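Local coordinates for protein beta-porphyranase A (Bacteroides plebeius, PDB 4AW7) that hydrolyses the sulfated red-algal polysaccharide porphyran at beta-1,4 linkages between D-galactose and L-galactose-6-sulfate, releasing mostly disaccharides, at residues 176-181 and 188-193; 214-219 and 260-265; 144-149 and 270-275. All coordinates share one frame; numbering follows the deposited sequence.

The three contacts sample different layers of one (beta/alpha)8 barrel. All lie in the catalytic barrel, with centres about 15 Å (contacts 1 and 2), 19 Å (1 and 3) and 20 Å (2 and 3) apart. Contact 3 brings together residues that follow strand 136-142 and residues of strand 268-276, around the bound sugar. Along the chain both other contacts fall between its two halves, contact 1 first and contact 2 after it. Contact 1 lays helix 160-179 on strand 189-195, and contact 2 joins helices 212-219 and 245-262. Tyr193 of contact 1 touches both Phe215 of contact 2 and Phe148 of contact 3, linking outer layer and active-site loop.

Contact 1 of 3, residues 176-181 and 188-193. With K (potassium ion), chain F.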
loop_
_atom_site.group_PDB
_atom_site.type_symbol
_atom_site.label_atom_id
_atom_site.label_comp_id
_atom_site.label_asym_id
_atom_site.label_seq_id
_atom_site.Cartn_x
_atom_site.Cartn_y
_atom_site.Cartn_z
ATOM N N LYS A 176 -21.111 1.898 11.426
ATOM C CA LYS A 176 -22.259 2.721 11.767
ATOM C C LYS A 176 -22.271 3.052 13.248
ATOM O O LYS A 176 -22.458 4.239 13.653
ATOM C CB LYS A 176 -23.546 2.006 11.390
ATOM C CG LYS A 176 -24.767 2.882 11.615
ATOM C CD LYS A 176 -26.046 2.125 11.249
ATOM C CE LYS A 176 -26.349 1.020 12.271
ATOM N NZ LYS A 176 -27.682 0.345 12.074
ATOM N N HIS A 177 -22.070 2.050 14.079
ATOM C CA HIS A 177 -22.144 2.268 15.523
ATOM C C HIS A 177 -20.992 3.114 16.059
ATOM O O HIS A 177 -21.191 3.993 16.895
ATOM C CB HIS A 177 -22.217 0.949 16.269
ATOM C CG HIS A 177 -23.557 0.274 16.189
ATOM N ND1 HIS A 177 -23.934 -0.539 15.146
ATOM C CD2 HIS A 177 -24.584 0.256 17.069
ATOM C CE1 HIS A 177 -25.145 -1.015 15.378
ATOM N NE2 HIS A 177 -25.561 -0.556 16.546
ATOM N N ILE A 178 -19.779 2.886 15.576
ATOM C CA ILE A 178 -18.631 3.683 15.994
ATOM C C ILE A 178 -18.843 5.149 15.603
ATOM O O ILE A 178 -18.636 6.084 16.429
ATOM C CB ILE A 178 -17.322 3.074 15.464
ATOM C CG1 ILE A 178 -17.012 1.817 16.287
ATOM C CG2 ILE A 178 -16.176 4.119 15.560
ATOM C CD1 ILE A 178 -15.764 1.066 15.877
ATOM N N HIS A 179 -19.255 5.399 14.373
ATOM C CA HIS A 179 -19.435 6.778 13.919
ATOM C C HIS A 179 -20.578 7.497 14.631
ATOM O O HIS A 179 -20.550 8.732 14.776
ATOM C CB HIS A 179 -19.622 6.868 12.428
ATOM C CG HIS A 179 -18.413 6.426 11.661
ATOM N ND1 HIS A 179 -18.495 5.719 10.478
ATOM C CD2 HIS A 179 -17.093 6.571 11.929
ATOM C CE1 HIS A 179 -17.268 5.468 10.040
ATOM N NE2 HIS A 179 -16.398 5.960 10.906
ATOM N N ASN A 180 -21.573 6.748 15.078
ATOM C CA ASN A 180 -22.694 7.351 15.815
ATOM C C ASN A 180 -22.437 7.466 17.304
ATOM O O ASN A 180 -23.324 7.910 18.041
ATOM C CB ASN A 180 -23.987 6.541 15.575
ATOM C CG ASN A 180 -24.654 6.868 14.253
ATOM O OD1 ASN A 180 -24.582 8.002 13.750
ATOM N ND2 ASN A 180 -25.405 5.888 13.717
ATOM N N ASN A 181 -21.233 7.135 17.767
ATOM C CA ASN A 181 -20.826 7.303 19.160
ATOM C C ASN A 181 -19.934 8.557 19.217
ATOM O O ASN A 181 -18.819 8.557 18.692
ATOM C CB ASN A 181 -20.093 6.059 19.689
ATOM C CG ASN A 181 -19.758 6.169 21.144
ATOM O OD1 ASN A 181 -18.958 7.025 21.549
ATOM N ND2 ASN A 181 -20.313 5.279 21.942
ATOM N N MET A 188 -11.433 7.211 15.994
ATOM C CA MET A 188 -11.172 5.893 15.406
ATOM C C MET A 188 -11.628 5.877 13.993
ATOM O O MET A 188 -12.711 6.332 13.686
ATOM C CB MET A 188 -11.972 4.813 16.131
ATOM C CG MET A 188 -11.572 4.659 17.542
ATOM S SD MET A 188 -12.367 3.253 18.334
ATOM C CE MET A 188 -11.805 1.959 17.219
ATOM N N LYS A 189 -10.823 5.308 13.133
ATOM C CA LYS A 189 -11.168 5.114 11.732
ATOM C C LYS A 189 -11.423 3.643 11.486
ATOM O O LYS A 189 -10.657 2.801 11.914
ATOM C CB LYS A 189 -10.041 5.569 10.836
ATOM C CG LYS A 189 -9.647 7.007 10.974
ATOM C CD LYS A 189 -10.673 7.993 10.627
ATOM C CE LYS A 189 -10.326 9.377 11.254
ATOM N NZ LYS A 189 -8.907 9.716 11.068
ATOM N N VAL A 190 -12.531 3.354 10.801
ATOM C CA VAL A 190 -12.909 1.990 10.492
ATOM C C VAL A 190 -12.560 1.690 9.036
ATOM O O VAL A 190 -12.903 2.456 8.160
ATOM C CB VAL A 190 -14.407 1.722 10.813
ATOM C CG1 VAL A 190 -14.716 0.267 10.566
ATOM C CG2 VAL A 190 -14.731 2.118 12.251
ATOM N N ILE A 191 -11.820 0.607 8.813
ATOM C CA ILE A 191 -11.322 0.248 7.491
ATOM C C ILE A 191 -11.689 -1.191 7.181
ATOM O O ILE A 191 -11.809 -2.013 8.102
ATOM C CB ILE A 191 -9.808 0.512 7.380
ATOM C CG1 ILE A 191 -9.037 -0.251 8.450
ATOM C CG2 ILE A 191 -9.511 2.006 7.441
ATOM C CD1 ILE A 191 -7.505 -0.288 8.264
ATOM N N GLY A 192 -11.833 -1.508 5.909
ATOM C CA GLY A 192 -12.087 -2.890 5.515
ATOM C C GLY A 192 -11.880 -3.086 4.048
ATOM O O GLY A 192 -11.774 -2.119 3.294
ATOM N N TYR A 193 -11.830 -4.327 3.579
ATOM C CA TYR A 193 -12.096 -5.579 4.312
ATOM C C TYR A 193 -10.872 -6.443 4.565
ATOM O O TYR A 193 -11.006 -7.616 4.816
ATOM C CB TYR A 193 -13.203 -6.381 3.610
ATOM C CG TYR A 193 -12.854 -6.876 2.216
ATOM C CD1 TYR A 193 -12.264 -8.113 2.005
ATOM C CD2 TYR A 193 -13.150 -6.112 1.092
ATOM C CE1 TYR A 193 -11.958 -8.555 0.729
ATOM C CE2 TYR A 193 -12.842 -6.559 -0.161
ATOM C CZ TYR A 193 -12.237 -7.760 -0.347
ATOM O OH TYR A 193 -11.936 -8.224 -1.644
HETATM K K K F . -10.088 -10.407 -1.596
#
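A beta-alpha-beta crossover of the barrel is closed here, where Ile178, in the last turn of helix 160-179, packs on Met188, just before strand 189-195, and on Val190 near its start. Most of the touches are made by Ile178. Its CG1 branch lies anti to the carbonyl carbon (chi1 -74°) and runs on extended, which carries CD1 to 3.9 Å from Val190 CG2. The other branch shares that methyl, with Ile178 CG2 4.1 Å from Val190 CG2, while Met188 CE lies 4.3 Å from Ile178 CD1. The imidazole of His179 approaches the same valine obliquely, its NE2 4.4 Å from Val190 CG2. That NE2 is hydrogen-bonded to Asp224 OD2, which also accepts a hydrogen bond from the backbone N of Val190, so one carboxylate oxygen ties helix end to strand. At the far end of the strand segment, after a cis peptide, Tyr193 OH binds a potassium ion at 2.9 Å, together with Tyr207 OH and the carbonyl O of Tyr197. Met188 also touches Tyr131 of helix 120-132, and strand 189-195 itself runs parallel between strands 136-142 and 225-233, bonding through Ile191 to Phe141 and through Gly192 to Ser227.

Contact 2 of 3, residues 214-219 and 260-265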
loop_
_atom_site.group_PDB
_atom_site.type_symbol
_atom_site.label_atom_id
_atom_site.label_comp_id
_atom_site.label_asym_id
_atom_site.label_seq_id
_atom_site.Cartn_x
_atom_site.Cartn_y
_atom_site.Cartn_z
ATOM N N MET A 214 -18.974 -5.286 -3.963
ATOM C CA MET A 214 -20.044 -5.563 -3.028
ATOM C C MET A 214 -19.750 -4.946 -1.665
ATOM O O MET A 214 -20.632 -4.345 -1.047
ATOM C CB MET A 214 -20.266 -7.072 -2.942
ATOM C CG MET A 214 -21.427 -7.500 -2.025
ATOM S SD MET A 214 -20.995 -7.712 -0.310
ATOM C CE MET A 214 -20.183 -9.331 -0.394
ATOM N N PHE A 215 -18.495 -5.032 -1.210
ATOM C CA PHE A 215 -18.109 -4.396 0.042
ATOM C C PHE A 215 -18.312 -2.899 0.014
ATOM O O PHE A 215 -18.904 -2.311 0.945
ATOM C CB PHE A 215 -16.652 -4.739 0.392
ATOM C CG PHE A 215 -16.233 -4.193 1.708
ATOM C CD1 PHE A 215 -16.618 -4.812 2.876
ATOM C CD2 PHE A 215 -15.477 -3.016 1.802
ATOM C CE1 PHE A 215 -16.308 -4.270 4.107
ATOM C CE2 PHE A 215 -15.164 -2.483 3.037
ATOM C CZ PHE A 215 -15.589 -3.111 4.192
ATOM N N ILE A 216 -17.826 -2.257 -1.042
ATOM C CA ILE A 216 -17.989 -0.829 -1.175
ATOM C C ILE A 216 -19.469 -0.446 -1.203
ATOM O O ILE A 216 -19.883 0.517 -0.552
ATOM C CB ILE A 216 -17.211 -0.274 -2.382
ATOM C CG1 ILE A 216 -15.696 -0.454 -2.151
ATOM C CG2 ILE A 216 -17.540 1.193 -2.624
ATOM C CD1 ILE A 216 -14.826 -0.157 -3.361
ATOM N N ASP A 217 -20.279 -1.204 -1.930
ATOM C CA ASP A 217 -21.713 -0.898 -2.031
ATOM C C ASP A 217 -22.448 -1.088 -0.713
ATOM O O ASP A 217 -23.301 -0.292 -0.349
ATOM C CB ASP A 217 -22.346 -1.794 -3.109
ATOM C CG ASP A 217 -21.953 -1.413 -4.507
ATOM O OD1 ASP A 217 -21.532 -0.243 -4.749
ATOM O OD2 ASP A 217 -22.115 -2.278 -5.402
ATOM N N ARG A 218 -22.151 -2.148 0.008
ATOM C CA ARG A 218 -22.958 -2.599 1.128
ATOM C C ARG A 218 -22.439 -2.109 2.487
ATOM O O ARG A 218 -23.214 -1.878 3.396
ATOM C CB ARG A 218 -23.061 -4.128 1.096
ATOM C CG ARG A 218 -23.974 -4.812 2.071
ATOM C CD ARG A 218 -24.216 -6.248 1.598
ATOM N NE ARG A 218 -25.040 -6.974 2.545
ATOM C CZ ARG A 218 -25.962 -7.867 2.205
ATOM N NH1 ARG A 218 -26.187 -8.160 0.928
ATOM N NH2 ARG A 218 -26.652 -8.485 3.155
ATOM N N ALA A 219 -21.132 -1.948 2.647
ATOM C CA ALA A 219 -20.516 -1.381 3.848
ATOM C C ALA A 219 -19.764 -0.070 3.636
ATOM O O ALA A 219 -19.440 0.597 4.627
ATOM C CB ALA A 219 -19.567 -2.407 4.488
ATOM N N ILE A 260 -16.794 7.191 -8.097
ATOM C CA ILE A 260 -18.124 7.035 -8.688
ATOM C C ILE A 260 -19.213 6.904 -7.633
ATOM O O ILE A 260 -20.282 7.523 -7.737
ATOM C CB ILE A 260 -18.118 5.832 -9.673
ATOM C CG1 ILE A 260 -17.293 6.192 -10.897
ATOM C CG2 ILE A 260 -19.546 5.380 -10.070
ATOM C CD1 ILE A 260 -17.015 4.974 -11.792
ATOM N N LYS A 261 -18.950 6.133 -6.585
ATOM C CA LYS A 261 -19.958 5.843 -5.581
ATOM C C LYS A 261 -20.217 7.030 -4.641
ATOM O O LYS A 261 -21.365 7.296 -4.246
ATOM C CB LYS A 261 -19.516 4.657 -4.736
ATOM C CG LYS A 261 -20.578 4.081 -3.903
ATOM C CD LYS A 261 -21.614 3.328 -4.722
ATOM C CE LYS A 261 -22.572 2.669 -3.775
ATOM N NZ LYS A 261 -23.613 2.008 -4.507
ATOM N N PHE A 262 -19.148 7.693 -4.213
ATOM C CA PHE A 262 -19.199 8.675 -3.138
ATOM C C PHE A 262 -18.994 10.106 -3.616
ATOM O O PHE A 262 -19.238 11.048 -2.847
ATOM C CB PHE A 262 -18.171 8.365 -2.040
ATOM C CG PHE A 262 -18.246 6.973 -1.520
ATOM C CD1 PHE A 262 -19.342 6.560 -0.797
ATOM C CD2 PHE A 262 -17.219 6.068 -1.725
ATOM C CE1 PHE A 262 -19.458 5.286 -0.322
ATOM C CE2 PHE A 262 -17.330 4.779 -1.235
ATOM C CZ PHE A 262 -18.454 4.384 -0.543
ATOM N N GLY A 263 -18.500 10.274 -4.845
ATOM C CA GLY A 263 -18.139 11.586 -5.361
ATOM C C GLY A 263 -16.730 12.008 -5.042
ATOM O O GLY A 263 -16.294 13.073 -5.465
ATOM N N HIS A 264 -15.996 11.174 -4.289
ATOM C CA HIS A 264 -14.622 11.424 -3.878
ATOM C C HIS A 264 -14.003 10.058 -3.536
ATOM O O HIS A 264 -14.701 9.137 -3.171
ATOM C CB HIS A 264 -14.559 12.382 -2.673
ATOM C CG HIS A 264 -15.435 11.977 -1.542
ATOM N ND1 HIS A 264 -15.011 11.207 -0.480
ATOM C CD2 HIS A 264 -16.736 12.268 -1.299
ATOM C CE1 HIS A 264 -16.019 11.035 0.367
ATOM N NE2 HIS A 264 -17.080 11.652 -0.120
ATOM N N VAL A 265 -12.689 9.976 -3.615
ATOM C CA VAL A 265 -11.977 8.784 -3.156
ATOM C C VAL A 265 -12.077 8.742 -1.627
ATOM O O VAL A 265 -12.366 9.766 -0.987
ATOM C CB VAL A 265 -10.516 8.765 -3.638
ATOM C CG1 VAL A 265 -10.431 8.766 -5.192
ATOM C CG2 VAL A 265 -9.740 9.900 -3.033
HETATM O O HOH W 1 -24.784 1.256 -2.007
#
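Asp217 and Lys261 reach across from neighbouring helices with their side chains at about a right angle. The lysine starts with CG anti to the backbone N (chi1 -167°) and then bends at chi2 (71°), and the rest of the chain runs out straight to the aspartate. Lys261 NZ donates to Asp217 OD1 at 3.1 Å, forming a salt bridge, but it arrives from above the carboxylate, 59° out of its plane. OD1 also has a hydrogen bond with Tyr257 OH, while OD2 pairs with Lys213, so both oxygens of this carboxylate are engaged. A water closes a second path between the same residues, donating to the backbone O of Asp217 at 2.7 Å and accepting from Lys261 NZ at 2.9 Å.

Both helices belong to the outer layer of the (beta/alpha)8 barrel: helix 212-219 comes before strand 225-233 in the chain and helix 245-262 after it. On the strand side of the salt bridge the contact turns apolar. Ile216 and Phe262 meet obliquely, the isoleucine's CG2 methyl lying 3.9 Å from Phe262 CE2 and equally 3.9 Å from Phe262 CZ, and both side chains also rest on Phe226 of that strand. Lys261 contributes again through its aliphatic stem: its CG sits over the centre of one face of the Phe262 ring, 3.9 Å above the plane. Lys266 adds a cation-pi contact to the phenylalanine. Gly263, with positive phi, takes the chain out of the helix, after which one face of the His264 imidazole lies against Phe262 CB. The histidine's ND1, using an N-H in the ring plane, donates to Val265 O at 3.1 Å from above the carbonyl plane.

Contact 3 of 3, residues 144-149 and 270-275; sequences LNEPFV and ISEFGG. With GLA (alpha-D-galactopyranose), chain B; GAL (beta-D-galactopyranose), chain D.
The O2 hydroxyl of the bound galactose is approached from both segments: Asn145 ND2 donates to it at 2.8 Å with a nearly straight N-H...O angle of 170°, and Glu272 OE2 stands 2.6 Å from the same O2. The arrangement is that of a (beta/alpha)8 glycosidase as in clan GH-A, where an Asn-Glu pair follows the fourth barrel strand and a second glutamate sits on the seventh. Here these are Asn145 and Glu146 after strand 136-142, and Glu272 on strand 268-276. Glu146 is the inferred proton donor and Glu272 the inferred nucleophile, both turned toward the anomeric carbon of the sugar in the -1 subsite. Both anomers are modelled in one place and Glu146 has two conformers, so the very short approaches to the anomeric O1 are doubtful; O2, common to both anomers, is the safer guide. Asn145 reaches O2 because its CG is anti to the backbone N (chi1 -176°), swinging the amide in toward the sugar. A leucine here would probably cost O2 its nitrogen donor and leave Arg69 NH2 without the amide oxygen it now meets. Two other residues of the galactose pocket hold the glutamates: Tyr231 OH is hydrogen-bonded to Glu272 OE1, and in the conformer given His229 ND1 is hydrogen-bonded to Glu146 OE2, which lies 4.3 Å from Glu272 OE1. Asn145 OD1 and Glu272 OE2 come no closer than 3.7 Å, yet one guanidinium joins them, Arg69 hydrogen-bonding OD1 through NH2 and forming a salt bridge with OE2 through NH1.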
loop_
_atom_site.group_PDB
_atom_site.type_symbol
_atom_site.label_atom_id
_atom_site.label_comp_id
_atom_site.label_asym_id
_atom_site.label_seq_id
_atom_site.Cartn_x
_atom_site.Cartn_y
_atom_site.Cartn_z
ATOM N N LEU A 144 -12.413 -7.689 10.480
ATOM C CA LEU A 144 -12.065 -9.081 10.201
ATOM C C LEU A 144 -10.951 -9.178 9.181
ATOM O O LEU A 144 -11.084 -8.646 8.080
ATOM C CB LEU A 144 -13.290 -9.844 9.686
ATOM C CG LEU A 144 -14.536 -9.921 10.556
ATOM C CD1 LEU A 144 -15.698 -10.507 9.767
ATOM C CD2 LEU A 144 -14.241 -10.815 11.815
ATOM N N ASN A 145 -9.901 -9.872 9.531
ATOM C CA ASN A 145 -8.789 -10.081 8.620
ATOM C C ASN A 145 -9.134 -11.131 7.576
ATOM O O ASN A 145 -9.670 -12.196 7.917
ATOM C CB ASN A 145 -7.597 -10.566 9.410
ATOM C CG ASN A 145 -6.367 -10.724 8.539
ATOM O OD1 ASN A 145 -5.966 -9.777 7.841
ATOM N ND2 ASN A 145 -5.754 -11.911 8.565
ATOM N N GLU A 146 -8.792 -10.856 6.312
ATOM C CA GLU A 146 -8.992 -11.772 5.174
ATOM C C GLU A 146 -10.261 -12.627 5.291
ATOM O O GLU A 146 -10.232 -13.854 5.261
ATOM C CB GLU A 146 -7.749 -12.592 4.945
ATOM C CG GLU A 146 -6.545 -11.676 4.718
ATOM C CD GLU A 146 -5.339 -12.401 4.261
ATOM O OE1 GLU A 146 -5.308 -13.640 4.319
ATOM O OE2 GLU A 146 -4.380 -11.705 3.851
ATOM N N PRO A 147 -11.408 -11.937 5.355
ATOM C CA PRO A 147 -12.610 -12.676 5.715
ATOM C C PRO A 147 -13.137 -13.596 4.633
ATOM O O PRO A 147 -13.575 -14.702 4.947
ATOM C CB PRO A 147 -13.637 -11.560 6.012
ATOM C CG PRO A 147 -13.146 -10.356 5.219
ATOM C CD PRO A 147 -11.649 -10.483 5.288
ATOM N N PHE A 148 -13.169 -13.115 3.393
ATOM C CA PHE A 148 -13.894 -13.841 2.360
ATOM C C PHE A 148 -13.219 -15.161 1.986
ATOM O O PHE A 148 -13.907 -16.123 1.630
ATOM C CB PHE A 148 -14.041 -12.985 1.103
ATOM C CG PHE A 148 -14.810 -11.687 1.256
ATOM C CD1 PHE A 148 -15.744 -11.511 2.266
ATOM C CD2 PHE A 148 -14.592 -10.642 0.402
ATOM C CE1 PHE A 148 -16.454 -10.365 2.364
ATOM C CE2 PHE A 148 -15.273 -9.470 0.500
ATOM C CZ PHE A 148 -16.221 -9.312 1.481
ATOM N N VAL A 149 -11.901 -15.264 2.121
ATOM C CA VAL A 149 -11.248 -16.522 1.805
ATOM C C VAL A 149 -11.634 -17.589 2.832
ATOM O O VAL A 149 -11.443 -18.777 2.563
ATOM C CB VAL A 149 -9.752 -16.370 1.605
ATOM C CG1 VAL A 149 -9.426 -15.458 0.328
ATOM C CG2 VAL A 149 -9.103 -15.966 2.883
ATOM N N ILE A 270 -2.971 -0.160 3.544
ATOM C CA ILE A 270 -2.329 -1.386 3.110
ATOM C C ILE A 270 -1.866 -2.089 4.369
ATOM O O ILE A 270 -0.776 -1.852 4.880
ATOM C CB ILE A 270 -1.192 -1.159 2.080
ATOM C CG1 ILE A 270 -1.650 -0.236 0.955
ATOM C CG2 ILE A 270 -0.641 -2.491 1.591
ATOM C CD1 ILE A 270 -2.940 -0.730 0.210
ATOM N N SER A 271 -2.769 -2.887 4.934
ATOM C CA SER A 271 -2.540 -3.394 6.283
ATOM C C SER A 271 -1.507 -4.513 6.379
ATOM O O SER A 271 -1.058 -4.834 7.473
ATOM C CB SER A 271 -3.877 -3.760 6.961
ATOM O OG SER A 271 -4.629 -4.614 6.134
ATOM N N GLU A 272 -1.116 -5.079 5.221
ATOM C CA GLU A 272 0.056 -5.943 5.081
ATOM C C GLU A 272 0.606 -5.779 3.673
ATOM O O GLU A 272 -0.156 -5.790 2.724
ATOM C CB GLU A 272 -0.261 -7.431 5.230
ATOM C CG GLU A 272 -0.984 -7.844 6.521
ATOM C CD GLU A 272 -1.411 -9.290 6.512
ATOM O OE1 GLU A 272 -0.883 -10.093 5.712
ATOM O OE2 GLU A 272 -2.298 -9.658 7.298
ATOM N N PHE A 273 1.912 -5.643 3.534
ATOM C CA PHE A 273 2.552 -5.786 2.228
ATOM C C PHE A 273 3.896 -6.491 2.360
ATOM O O PHE A 273 4.632 -6.269 3.315
ATOM C CB PHE A 273 2.652 -4.496 1.424
ATOM C CG PHE A 273 3.565 -3.416 1.961
ATOM C CD1 PHE A 273 3.118 -2.484 2.918
ATOM C CD2 PHE A 273 4.867 -3.270 1.479
ATOM C CE1 PHE A 273 3.923 -1.446 3.330
ATOM C CE2 PHE A 273 5.657 -2.207 1.888
ATOM C CZ PHE A 273 5.209 -1.310 2.807
ATOM N N GLY A 274 4.224 -7.334 1.400
ATOM C CA GLY A 274 5.478 -8.041 1.456
ATOM C C GLY A 274 5.592 -9.122 0.408
ATOM O O GLY A 274 5.040 -9.014 -0.690
ATOM N N GLY A 275 6.291 -10.198 0.778
ATOM C CA GLY A 275 6.522 -11.326 -0.097
ATOM C C GLY A 275 6.190 -12.616 0.613
ATOM O O GLY A 275 6.306 -12.718 1.852
HETATM C C1 GLA B . -2.228 -12.797 5.037
HETATM C C2 GLA B . -2.450 -13.084 6.535
HETATM C C3 GLA B . -1.129 -13.194 7.274
HETATM C C4 GLA B . -0.133 -14.053 6.537
HETATM C C5 GLA B . 0.027 -13.531 5.099
HETATM C C6 GLA B . 1.272 -14.211 4.421
HETATM O O1 GLA B . -1.935 -11.509 4.700
HETATM O O2 GLA B . -3.323 -12.059 7.109
HETATM O O3 GLA B . -1.283 -13.822 8.519
HETATM O O4 GLA B . -0.577 -15.424 6.530
HETATM O O5 GLA B . -1.319 -13.716 4.460
HETATM O O6 GLA B . 2.466 -13.348 4.671
HETATM C C1 GAL D . -2.228 -12.797 5.037
HETATM C C2 GAL D . -2.450 -13.084 6.535
HETATM C C3 GAL D . -1.129 -13.194 7.274
HETATM C C4 GAL D . -0.133 -14.053 6.537
HETATM C C5 GAL D . 0.027 -13.531 5.099
HETATM C C6 GAL D . 1.272 -14.211 4.421
HETATM O O1 GAL D . -3.561 -12.758 4.388
HETATM O O2 GAL D . -3.323 -12.059 7.109
HETATM O O3 GAL D . -1.283 -13.822 8.519
HETATM O O4 GAL D . -0.577 -15.424 6.530
HETATM O O5 GAL D . -1.319 -13.716 4.460
HETATM O O6 GAL D . 2.466 -13.348 4.671
#